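Side-chain contacts in ATP-dependent kinase YFH7 (PDB 2GA8), which acts as an ATP-dependent kinase of the P-loop type that could be involved in assembly of the endoplasmic reticulum membrane: residues Glu50-Phe55 with Asn61-Asn66; Ser188-Asn193 with Glu266-Leu271; Gln197-Leu202 with Lys278-Thr283. All blocks are in the same frame, centred on the assembly; numbering follows the deposited sequence.

Interaction 2 is the buried contact of the three, an all-carbon meeting of aromatic and leucine side chains beside the presumed ATP-binding loop. Interaction 3 lies next to it, the two centres 11 Å apart, and both draw on helix 192-206; Leu270 O of one rests against Ile280 CG2 of the other. The inner side of interaction 3 is apolar, like interaction 2, but its outer side turns to lysines and a sulfate ion. Interaction 1 sits apart, its nearest atoms about 17 Å from either of the others. There a helix and the loop that follows it meet, partly buried, through aliphatic and aromatic groups, with a tyrosine hydroxyl set against isoleucine carbons.

Interaction 1. Residues Glu50-Phe55 with Asn61-Asn66; sequences EKYHTF and NVIEVN
Tyr52 and Phe55 of helix 47-58 reach across to Val62 and Ile63, where the chain has turned back after the helix and heads for the short strand 65-66: a local helix-turn-strand unit closed by apolar side chains. The hydroxyl end of Tyr52 does the touching on one side, with OH 3.5 Å from Ile63 CG1 and 3.7 Å from Ile63 CD1, the two side chains running obliquely to each other. One turn further on, Phe55 meets Val62 at about a right angle, CE2 lying 3.9 Å from Val62 CG1. Both rings are thrown forward from the helix because CG stands opposite the backbone N in each (chi1 -172° in Tyr52, 169° in Phe55).

Helix 222-227 backs this first shell with Phe223, which meets the Tyr52 ring edge-to-face and also touches the Phe55 ring, and with Ser227, whose OG hydrogen-bonds the Tyr52 hydroxyl and fixes where the phenol ends; His59, just past helix 47-58, stacks on Phe55. Just past helix 222-227, Lys228 ties down the loop: its NZ bonds to Val62 O and forms a salt bridge with Glu64 OE2.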
loop_
_atom_site.group_PDB
_atom_site.type_symbol
_atom_site.label_atom_id
_atom_site.label_comp_id
_atom_site.label_asym_id
_atom_site.label_seq_id
_atom_site.Cartn_x
_atom_site.Cartn_y
_atom_site.Cartn_z
ATOM N N GLU A 50 -11.683 -16.109 -1.428
ATOM C CA GLU A 50 -12.502 -17.211 -1.935
ATOM C C GLU A 50 -12.499 -18.378 -0.954
ATOM O O GLU A 50 -13.542 -18.985 -0.695
ATOM C CB GLU A 50 -11.995 -17.664 -3.304
ATOM C CG GLU A 50 -12.469 -16.770 -4.435
ATOM C CD GLU A 50 -11.827 -17.111 -5.765
ATOM O OE1 GLU A 50 -11.712 -18.316 -6.080
ATOM O OE2 GLU A 50 -11.447 -16.170 -6.501
ATOM N N LYS A 51 -11.327 -18.689 -0.406
ATOM C CA LYS A 51 -11.214 -19.770 0.562
ATOM C C LYS A 51 -12.076 -19.449 1.775
ATOM O O LYS A 51 -12.749 -20.327 2.325
ATOM C CB LYS A 51 -9.763 -19.937 1.016
ATOM C CG LYS A 51 -8.838 -20.555 -0.013
ATOM C CD LYS A 51 -7.395 -20.481 0.466
ATOM C CE LYS A 51 -6.458 -21.277 -0.425
ATOM N NZ LYS A 51 -6.748 -22.739 -0.360
ATOM N N TYR A 52 -12.058 -18.188 2.196
ATOM C CA TYR A 52 -12.847 -17.793 3.351
ATOM C C TYR A 52 -14.343 -17.903 3.067
ATOM O O TYR A 52 -15.113 -18.350 3.915
ATOM C CB TYR A 52 -12.515 -16.360 3.771
ATOM C CG TYR A 52 -13.167 -15.966 5.076
ATOM C CD1 TYR A 52 -12.903 -16.674 6.248
ATOM C CD2 TYR A 52 -14.060 -14.895 5.141
ATOM C CE1 TYR A 52 -13.510 -16.332 7.452
ATOM C CE2 TYR A 52 -14.677 -14.544 6.343
ATOM C CZ TYR A 52 -14.396 -15.266 7.489
ATOM O OH TYR A 52 -14.996 -14.924 8.673
ATOM N N HIS A 53 -14.753 -17.495 1.871
ATOM C CA HIS A 53 -16.164 -17.558 1.506
ATOM C C HIS A 53 -16.636 -19.008 1.483
ATOM O O HIS A 53 -17.749 -19.317 1.913
ATOM C CB HIS A 53 -16.377 -16.890 0.146
ATOM C CG HIS A 53 -16.081 -15.422 0.146
ATOM N ND1 HIS A 53 -15.729 -14.730 -0.994
ATOM C CD2 HIS A 53 -16.085 -14.511 1.149
ATOM C CE1 HIS A 53 -15.528 -13.459 -0.694
ATOM N NE2 HIS A 53 -15.737 -13.300 0.601
ATOM N N THR A 54 -15.782 -19.895 0.990
ATOM C CA THR A 54 -16.108 -21.313 0.930
ATOM C C THR A 54 -16.268 -21.835 2.356
ATOM O O THR A 54 -17.142 -22.658 2.643
ATOM C CB THR A 54 -14.991 -22.104 0.213
ATOM O OG1 THR A 54 -14.876 -21.648 -1.143
ATOM C CG2 THR A 54 -15.296 -23.598 0.224
ATOM N N PHE A 55 -15.413 -21.354 3.250
ATOM C CA PHE A 55 -15.466 -21.751 4.650
ATOM C C PHE A 55 -16.807 -21.335 5.262
ATOM O O PHE A 55 -17.462 -22.124 5.948
ATOM C CB PHE A 55 -14.319 -21.090 5.419
ATOM C CG PHE A 55 -14.432 -21.216 6.910
ATOM C CD1 PHE A 55 -14.110 -22.407 7.552
ATOM C CD2 PHE A 55 -14.876 -20.140 7.677
ATOM C CE1 PHE A 55 -14.227 -22.529 8.941
ATOM C CE2 PHE A 55 -14.997 -20.251 9.059
ATOM C CZ PHE A 55 -14.670 -21.447 9.692
ATOM N N ASN A 61 -22.902 -19.126 10.565
ATOM C CA ASN A 61 -23.038 -18.099 11.591
ATOM C C ASN A 61 -21.862 -18.038 12.546
ATOM O O ASN A 61 -22.015 -17.671 13.709
ATOM C CB ASN A 61 -24.331 -18.347 12.365
ATOM C CG ASN A 61 -25.538 -18.395 11.456
ATOM O OD1 ASN A 61 -25.869 -17.406 10.803
ATOM N ND2 ASN A 61 -26.199 -19.550 11.396
ATOM N N VAL A 62 -20.684 -18.371 12.033
ATOM C CA VAL A 62 -19.467 -18.397 12.834
ATOM C C VAL A 62 -18.906 -17.021 13.181
ATOM O O VAL A 62 -18.210 -16.872 14.184
ATOM C CB VAL A 62 -18.357 -19.205 12.109
ATOM C CG1 VAL A 62 -17.929 -18.474 10.841
ATOM C CG2 VAL A 62 -17.168 -19.429 13.034
ATOM N N ILE A 63 -19.207 -16.020 12.359
ATOM C CA ILE A 63 -18.677 -14.679 12.592
ATOM C C ILE A 63 -19.198 -13.974 13.836
ATOM O O ILE A 63 -20.404 -13.897 14.074
ATOM C CB ILE A 63 -18.918 -13.757 11.379
ATOM C CG1 ILE A 63 -18.150 -14.285 10.163
ATOM C CG2 ILE A 63 -18.460 -12.336 11.707
ATOM C CD1 ILE A 63 -18.384 -13.488 8.892
ATOM N N GLU A 64 -18.260 -13.459 14.625
ATOM C CA GLU A 64 -18.581 -12.732 15.845
ATOM C C GLU A 64 -17.674 -11.517 15.963
ATOM O O GLU A 64 -16.468 -11.606 15.724
ATOM C CB GLU A 64 -18.391 -13.621 17.072
ATOM C CG GLU A 64 -19.324 -14.816 17.133
ATOM C CD GLU A 64 -19.208 -15.570 18.443
ATOM O OE1 GLU A 64 -19.376 -14.937 19.507
ATOM O OE2 GLU A 64 -18.954 -16.792 18.414
ATOM N N VAL A 65 -18.258 -10.379 16.322
ATOM C CA VAL A 65 -17.485 -9.156 16.485
ATOM C C VAL A 65 -17.420 -8.874 17.983
ATOM O O VAL A 65 -18.447 -8.675 18.634
ATOM C CB VAL A 65 -18.142 -7.971 15.745
ATOM C CG1 VAL A 65 -17.298 -6.714 15.920
ATOM C CG2 VAL A 65 -18.287 -8.302 14.265
ATOM N N ASN A 66 -16.206 -8.874 18.522
ATOM C CA ASN A 66 -15.984 -8.658 19.947
ATOM C C ASN A 66 -15.628 -7.220 20.300
ATOM O O ASN A 66 -15.663 -6.332 19.450
ATOM C CB ASN A 66 -14.861 -9.574 20.432
ATOM C CG ASN A 66 -15.028 -10.996 19.955
ATOM O OD1 ASN A 66 -15.937 -11.707 20.389
ATOM N ND2 ASN A 66 -14.155 -11.420 19.047
#

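Interaction 2. Residues Ser188-Asn193 with Glu266-Leu271; sequences STFDSN and EGLYLL
Phe190 and Tyr269 meet at nearly right angles, the planes of their rings inclined at 76° and their centroids 5.9 Å apart. Phe190 brings its CE2 corner to the rim of the tyrosine, close to the plane of that ring, and the nearest approach is Phe190 CE2 to Tyr269 CE2 at 3.8 Å. Phe190 CD2 follows at 4.1 Å from the same Tyr269 CE2, so one side of the phenyl ring leans on one corner of the phenol. In Phe190, CG lies beside the backbone N and opposite the carbonyl carbon (chi1 -73°), which swings the ring across to the other segment. A face of the tyrosine ring is taken by its own neighbour, Leu268 CB sitting 3.6 Å above the ring plane, over its centre, and the phenol is pinned at its far end as well, since Tyr269 OH is hydrogen-bonded to Gly185 O.

Leu268 and Tyr269 lie where the chain leaves the C-terminal end of strand 262-267, the neighbour of strand 25-30 in the parallel sheet of this P-loop kinase fold. Strand 25-30 leads into the Walker A loop, which probably binds ATP, and the Leu268 side chain packs on Pro33 and Lys37 there. Leu268 thus faces two ways, because its CD1 also makes a looser contact, 4.4 Å, with Phe190 CZ.

On the other side Phe190 stands just ahead of helix 192-206 and packs against Trp277 of helix 275-285. The chain bends after it in an inverse gamma turn centred on Asp191, closed by a weak bond from Ser192 N to Phe190 O at 2.8 Å. Asp191 then serves as N-cap, its OD1 accepting from Asn194 N.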
loop_
_atom_site.group_PDB
_atom_site.type_symbol
_atom_site.label_atom_id
_atom_site.label_comp_id
_atom_site.label_asym_id
_atom_site.label_seq_id
_atom_site.Cartn_x
_atom_site.Cartn_y
_atom_site.Cartn_z
ATOM N N SER A 188 11.044 9.904 -5.275
ATOM C CA SER A 188 10.714 11.258 -4.852
ATOM C C SER A 188 9.410 11.816 -5.409
ATOM O O SER A 188 9.037 12.944 -5.078
ATOM C CB SER A 188 11.864 12.213 -5.202
ATOM O OG SER A 188 12.030 12.312 -6.605
ATOM N N THR A 189 8.712 11.044 -6.238
ATOM C CA THR A 189 7.449 11.518 -6.807
ATOM C C THR A 189 6.224 10.874 -6.158
ATOM O O THR A 189 5.138 10.871 -6.731
ATOM C CB THR A 189 7.383 11.302 -8.349
ATOM O OG1 THR A 189 7.535 9.915 -8.661
ATOM C CG2 THR A 189 8.470 12.106 -9.043
ATOM N N PHE A 190 6.410 10.346 -4.951
ATOM C CA PHE A 190 5.332 9.715 -4.180
ATOM C C PHE A 190 5.313 10.376 -2.809
ATOM O O PHE A 190 6.359 10.813 -2.315
ATOM C CB PHE A 190 5.607 8.227 -3.955
ATOM C CG PHE A 190 5.441 7.375 -5.170
ATOM C CD1 PHE A 190 4.234 6.729 -5.422
ATOM C CD2 PHE A 190 6.505 7.182 -6.048
ATOM C CE1 PHE A 190 4.091 5.897 -6.527
ATOM C CE2 PHE A 190 6.373 6.354 -7.156
ATOM C CZ PHE A 190 5.165 5.707 -7.398
ATOM N N ASP A 191 4.138 10.453 -2.194
ATOM C CA ASP A 191 4.049 11.025 -0.855
ATOM C C ASP A 191 4.500 9.911 0.100
ATOM O O ASP A 191 3.676 9.217 0.705
ATOM C CB ASP A 191 2.607 11.438 -0.528
ATOM C CG ASP A 191 2.510 12.233 0.760
ATOM O OD1 ASP A 191 3.454 12.170 1.575
ATOM O OD2 ASP A 191 1.490 12.914 0.966
ATOM N N SER A 192 5.813 9.730 0.218
ATOM C CA SER A 192 6.364 8.698 1.089
ATOM C C SER A 192 5.996 8.952 2.547
ATOM O O SER A 192 5.882 8.007 3.334
ATOM C CB SER A 192 7.891 8.638 0.953
ATOM O OG SER A 192 8.480 9.861 1.346
ATOM N N ASN A 193 5.820 10.229 2.894
ATOM C CA ASN A 193 5.454 10.644 4.249
ATOM C C ASN A 193 4.134 9.994 4.664
ATOM O O ASN A 193 4.027 9.376 5.728
ATOM C CB ASN A 193 5.243 12.171 4.323
ATOM C CG ASN A 193 6.391 12.977 3.719
ATOM O OD1 ASN A 193 7.026 12.559 2.758
ATOM N ND2 ASN A 193 6.627 14.166 4.268
ATOM N N GLU A 266 1.659 -3.702 -2.204
ATOM C CA GLU A 266 2.530 -3.935 -3.353
ATOM C C GLU A 266 3.009 -2.601 -3.891
ATOM O O GLU A 266 2.252 -1.631 -3.935
ATOM C CB GLU A 266 1.787 -4.712 -4.448
ATOM C CG GLU A 266 0.516 -4.038 -4.940
ATOM C CD GLU A 266 0.704 -3.254 -6.230
ATOM O OE1 GLU A 266 1.861 -3.007 -6.636
ATOM O OE2 GLU A 266 -0.320 -2.870 -6.832
ATOM N N GLY A 267 4.274 -2.549 -4.285
ATOM C CA GLY A 267 4.809 -1.308 -4.811
ATOM C C GLY A 267 6.280 -1.380 -5.157
ATOM O O GLY A 267 6.976 -2.353 -4.847
ATOM N N LEU A 268 6.757 -0.323 -5.797
ATOM C CA LEU A 268 8.146 -0.232 -6.223
ATOM C C LEU A 268 9.157 -0.027 -5.102
ATOM O O LEU A 268 10.237 -0.622 -5.107
ATOM C CB LEU A 268 8.307 0.947 -7.183
ATOM C CG LEU A 268 7.531 0.994 -8.497
ATOM C CD1 LEU A 268 7.557 2.422 -9.037
ATOM C CD2 LEU A 268 8.149 0.022 -9.495
ATOM N N TYR A 269 8.789 0.806 -4.138
ATOM C CA TYR A 269 9.720 1.194 -3.088
ATOM C C TYR A 269 9.509 0.750 -1.651
ATOM O O TYR A 269 10.075 1.349 -0.727
ATOM C CB TYR A 269 9.851 2.721 -3.158
ATOM C CG TYR A 269 10.153 3.191 -4.573
ATOM C CD1 TYR A 269 11.261 2.699 -5.261
ATOM C CD2 TYR A 269 9.310 4.085 -5.234
ATOM C CE1 TYR A 269 11.525 3.077 -6.573
ATOM C CE2 TYR A 269 9.571 4.475 -6.560
ATOM C CZ TYR A 269 10.683 3.960 -7.216
ATOM O OH TYR A 269 10.953 4.314 -8.519
ATOM N N LEU A 270 8.744 -0.316 -1.447
ATOM C CA LEU A 270 8.484 -0.784 -0.093
ATOM C C LEU A 270 9.715 -1.334 0.615
ATOM O O LEU A 270 9.689 -1.518 1.829
ATOM C CB LEU A 270 7.383 -1.846 -0.101
ATOM C CG LEU A 270 6.116 -1.400 -0.836
ATOM C CD1 LEU A 270 5.050 -2.482 -0.732
ATOM C CD2 LEU A 270 5.620 -0.091 -0.245
ATOM N N LEU A 271 10.783 -1.592 -0.142
ATOM C CA LEU A 271 12.030 -2.116 0.418
ATOM C C LEU A 271 13.210 -1.254 -0.035
ATOM O O LEU A 271 14.336 -1.738 -0.165
ATOM C CB LEU A 271 12.247 -3.564 -0.042
ATOM C CG LEU A 271 11.250 -4.604 0.483
ATOM C CD1 LEU A 271 11.487 -5.933 -0.216
ATOM C CD2 LEU A 271 11.400 -4.745 2.002
#

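Interaction 3. Residues Gln197-Leu202 with Lys278-Thr283; sequences QLCKIL and KKIYKT. With SO4 (sulfate ion), chain I.
Thr283 sets its methyl on a face of the flat peptide group that joins Cys199 to Lys200. CG2 stands 3.6 Å from Cys199 O and 3.8 Å from Lys200 N, so it lies above the plane, over the angle between Cys199 O and Lys200 N. A second flat group, the carbonyl of Lys279, is approached from both its faces: Thr283 N donates to Lys279 O from one and Thr283 OG1 from the other, the latter at 2.7 Å and 35° out of the carbonyl plane. This bond holds the hydroxyl against its own helix, with OG1 beside the backbone N (chi1 -65°), and turns CG2 to the neighbouring helix. A serine here lacks CG2, and the face of the Cys199-Lys200 peptide would probably lose its cover, opening a gap beside Cys199 CB.

Toward the interior, Cys199 SG meets Ile280 CG2 at 4.1 Å, a purely apolar touch. Toward solvent, the aliphatic part of Lys200 passes obliquely by Thr283, and beyond it the chain runs extended to a sulfate ion, probably from the crystallisation liquor. Lys200 NZ donates to sulfate O2 at 2.8 Å and Lys279 NZ to O1 at 2.9 Å, one lysine from each helix, so the anion bridges the two and probably offsets their like charges.

The segments lie almost exactly parallel, 5° between their directions, with axes 9.5 Å apart. Helix 275-285 is the crossover from strand 262-267 to strand 290-296 of the parallel sheet, strand 25-30 lying between them. Helix 192-206 packs on its other side against the mixed sheet, Leu198 and Ile201 both touching strands 134-136 and 237-243.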
loop_
_atom_site.group_PDB
_atom_site.type_symbol
_atom_site.label_atom_id
_atom_site.label_comp_id
_atom_site.label_asym_id
_atom_site.label_seq_id
_atom_site.Cartn_x
_atom_site.Cartn_y
_atom_site.Cartn_z
ATOM N N GLN A 197 2.932 6.835 7.036
ATOM C CA GLN A 197 1.906 7.047 8.044
ATOM C C GLN A 197 0.849 5.948 7.958
ATOM O O GLN A 197 0.331 5.505 8.977
ATOM C CB GLN A 197 1.257 8.425 7.880
ATOM C CG GLN A 197 0.396 8.847 9.067
ATOM C CD GLN A 197 1.154 8.814 10.391
ATOM O OE1 GLN A 197 2.306 9.232 10.471
ATOM N NE2 GLN A 197 0.496 8.327 11.438
ATOM N N LEU A 198 0.519 5.507 6.748
ATOM C CA LEU A 198 -0.453 4.424 6.615
ATOM C C LEU A 198 0.141 3.182 7.276
ATOM O O LEU A 198 -0.562 2.438 7.957
ATOM C CB LEU A 198 -0.756 4.129 5.139
ATOM C CG LEU A 198 -1.621 2.889 4.868
ATOM C CD1 LEU A 198 -2.982 3.049 5.531
ATOM C CD2 LEU A 198 -1.783 2.692 3.356
ATOM N N CYS A 199 1.437 2.958 7.082
ATOM C CA CYS A 199 2.082 1.793 7.685
ATOM C C CYS A 199 2.068 1.860 9.208
ATOM O O CYS A 199 1.911 0.838 9.861
ATOM C CB CYS A 199 3.510 1.634 7.171
ATOM S SG CYS A 199 3.570 1.207 5.422
ATOM N N LYS A 200 2.211 3.060 9.772
ATOM C CA LYS A 200 2.178 3.212 11.231
ATOM C C LYS A 200 0.761 2.921 11.736
ATOM O O LYS A 200 0.573 2.342 12.805
ATOM C CB LYS A 200 2.568 4.633 11.638
ATOM C CG LYS A 200 4.007 5.006 11.338
ATOM C CD LYS A 200 4.342 6.364 11.950
ATOM C CE LYS A 200 5.816 6.693 11.801
ATOM N NZ LYS A 200 6.141 7.993 12.459
ATOM N N ILE A 201 -0.233 3.349 10.965
ATOM C CA ILE A 201 -1.627 3.124 11.313
ATOM C C ILE A 201 -1.903 1.626 11.265
ATOM O O ILE A 201 -2.529 1.068 12.167
ATOM C CB ILE A 201 -2.562 3.866 10.325
ATOM C CG1 ILE A 201 -2.497 5.371 10.600
ATOM C CG2 ILE A 201 -3.988 3.338 10.440
ATOM C CD1 ILE A 201 -3.272 6.215 9.617
ATOM N N LEU A 202 -1.422 0.968 10.213
ATOM C CA LEU A 202 -1.624 -0.468 10.092
ATOM C C LEU A 202 -0.942 -1.232 11.224
ATOM O O LEU A 202 -1.507 -2.179 11.776
ATOM C CB LEU A 202 -1.102 -0.968 8.742
ATOM C CG LEU A 202 -1.885 -0.484 7.520
ATOM C CD1 LEU A 202 -1.219 -0.999 6.249
ATOM C CD2 LEU A 202 -3.323 -0.985 7.610
ATOM N N LYS A 278 12.702 3.605 3.738
ATOM C CA LYS A 278 13.509 2.729 4.566
ATOM C C LYS A 278 12.800 2.371 5.857
ATOM O O LYS A 278 13.001 1.289 6.389
ATOM C CB LYS A 278 14.857 3.391 4.873
ATOM C CG LYS A 278 15.805 2.525 5.678
ATOM C CD LYS A 278 17.160 3.198 5.852
ATOM C CE LYS A 278 18.114 2.313 6.639
ATOM N NZ LYS A 278 19.474 2.915 6.750
ATOM N N LYS A 279 11.959 3.276 6.347
ATOM C CA LYS A 279 11.241 3.048 7.590
ATOM C C LYS A 279 10.040 2.111 7.441
ATOM O O LYS A 279 9.485 1.645 8.435
ATOM C CB LYS A 279 10.792 4.391 8.173
ATOM C CG LYS A 279 11.937 5.380 8.370
ATOM C CD LYS A 279 11.438 6.748 8.818
ATOM C CE LYS A 279 12.573 7.761 8.848
ATOM N NZ LYS A 279 12.111 9.134 9.208
ATOM N N ILE A 280 9.653 1.823 6.200
ATOM C CA ILE A 280 8.509 0.947 5.941
ATOM C C ILE A 280 8.681 -0.471 6.455
ATOM O O ILE A 280 7.824 -0.968 7.190
ATOM C CB ILE A 280 8.189 0.874 4.435
ATOM C CG1 ILE A 280 7.638 2.222 3.970
ATOM C CG2 ILE A 280 7.173 -0.240 4.160
ATOM C CD1 ILE A 280 7.403 2.298 2.477
ATOM N N TYR A 281 9.769 -1.127 6.060
ATOM C CA TYR A 281 10.023 -2.495 6.496
ATOM C C TYR A 281 9.975 -2.607 8.012
ATOM O O TYR A 281 9.201 -3.388 8.557
ATOM C CB TYR A 281 11.391 -2.987 6.000
ATOM C CG TYR A 281 11.808 -4.326 6.578
ATOM C CD1 TYR A 281 11.225 -5.513 6.138
ATOM C CD2 TYR A 281 12.767 -4.401 7.587
ATOM C CE1 TYR A 281 11.586 -6.749 6.691
ATOM C CE2 TYR A 281 13.133 -5.633 8.150
ATOM C CZ TYR A 281 12.537 -6.798 7.696
ATOM O OH TYR A 281 12.888 -8.012 8.250
ATOM N N LYS A 282 10.809 -1.828 8.693
ATOM C CA LYS A 282 10.842 -1.880 10.144
ATOM C C LYS A 282 9.476 -1.608 10.765
ATOM O O LYS A 282 9.079 -2.302 11.695
ATOM C CB LYS A 282 11.869 -0.890 10.704
ATOM C CG LYS A 282 11.968 -0.929 12.218
ATOM C CD LYS A 282 13.106 -0.068 12.736
ATOM C CE LYS A 282 13.122 -0.059 14.258
ATOM N NZ LYS A 282 13.226 -1.434 14.814
ATOM N N THR A 283 8.759 -0.610 10.256
ATOM C CA THR A 283 7.446 -0.291 10.808
ATOM C C THR A 283 6.513 -1.499 10.725
ATOM O O THR A 283 5.810 -1.806 11.682
ATOM C CB THR A 283 6.804 0.926 10.100
ATOM O OG1 THR A 283 7.591 2.102 10.358
ATOM C CG2 THR A 283 5.399 1.165 10.625
HETATM S S SO4 I . 9.553 9.251 11.835
HETATM O O1 SO4 I . 9.463 9.504 10.383
HETATM O O2 SO4 I . 8.341 9.772 12.497
HETATM O O3 SO4 I . 9.664 7.800 12.079
HETATM O O4 SO4 I . 10.743 9.934 12.381
#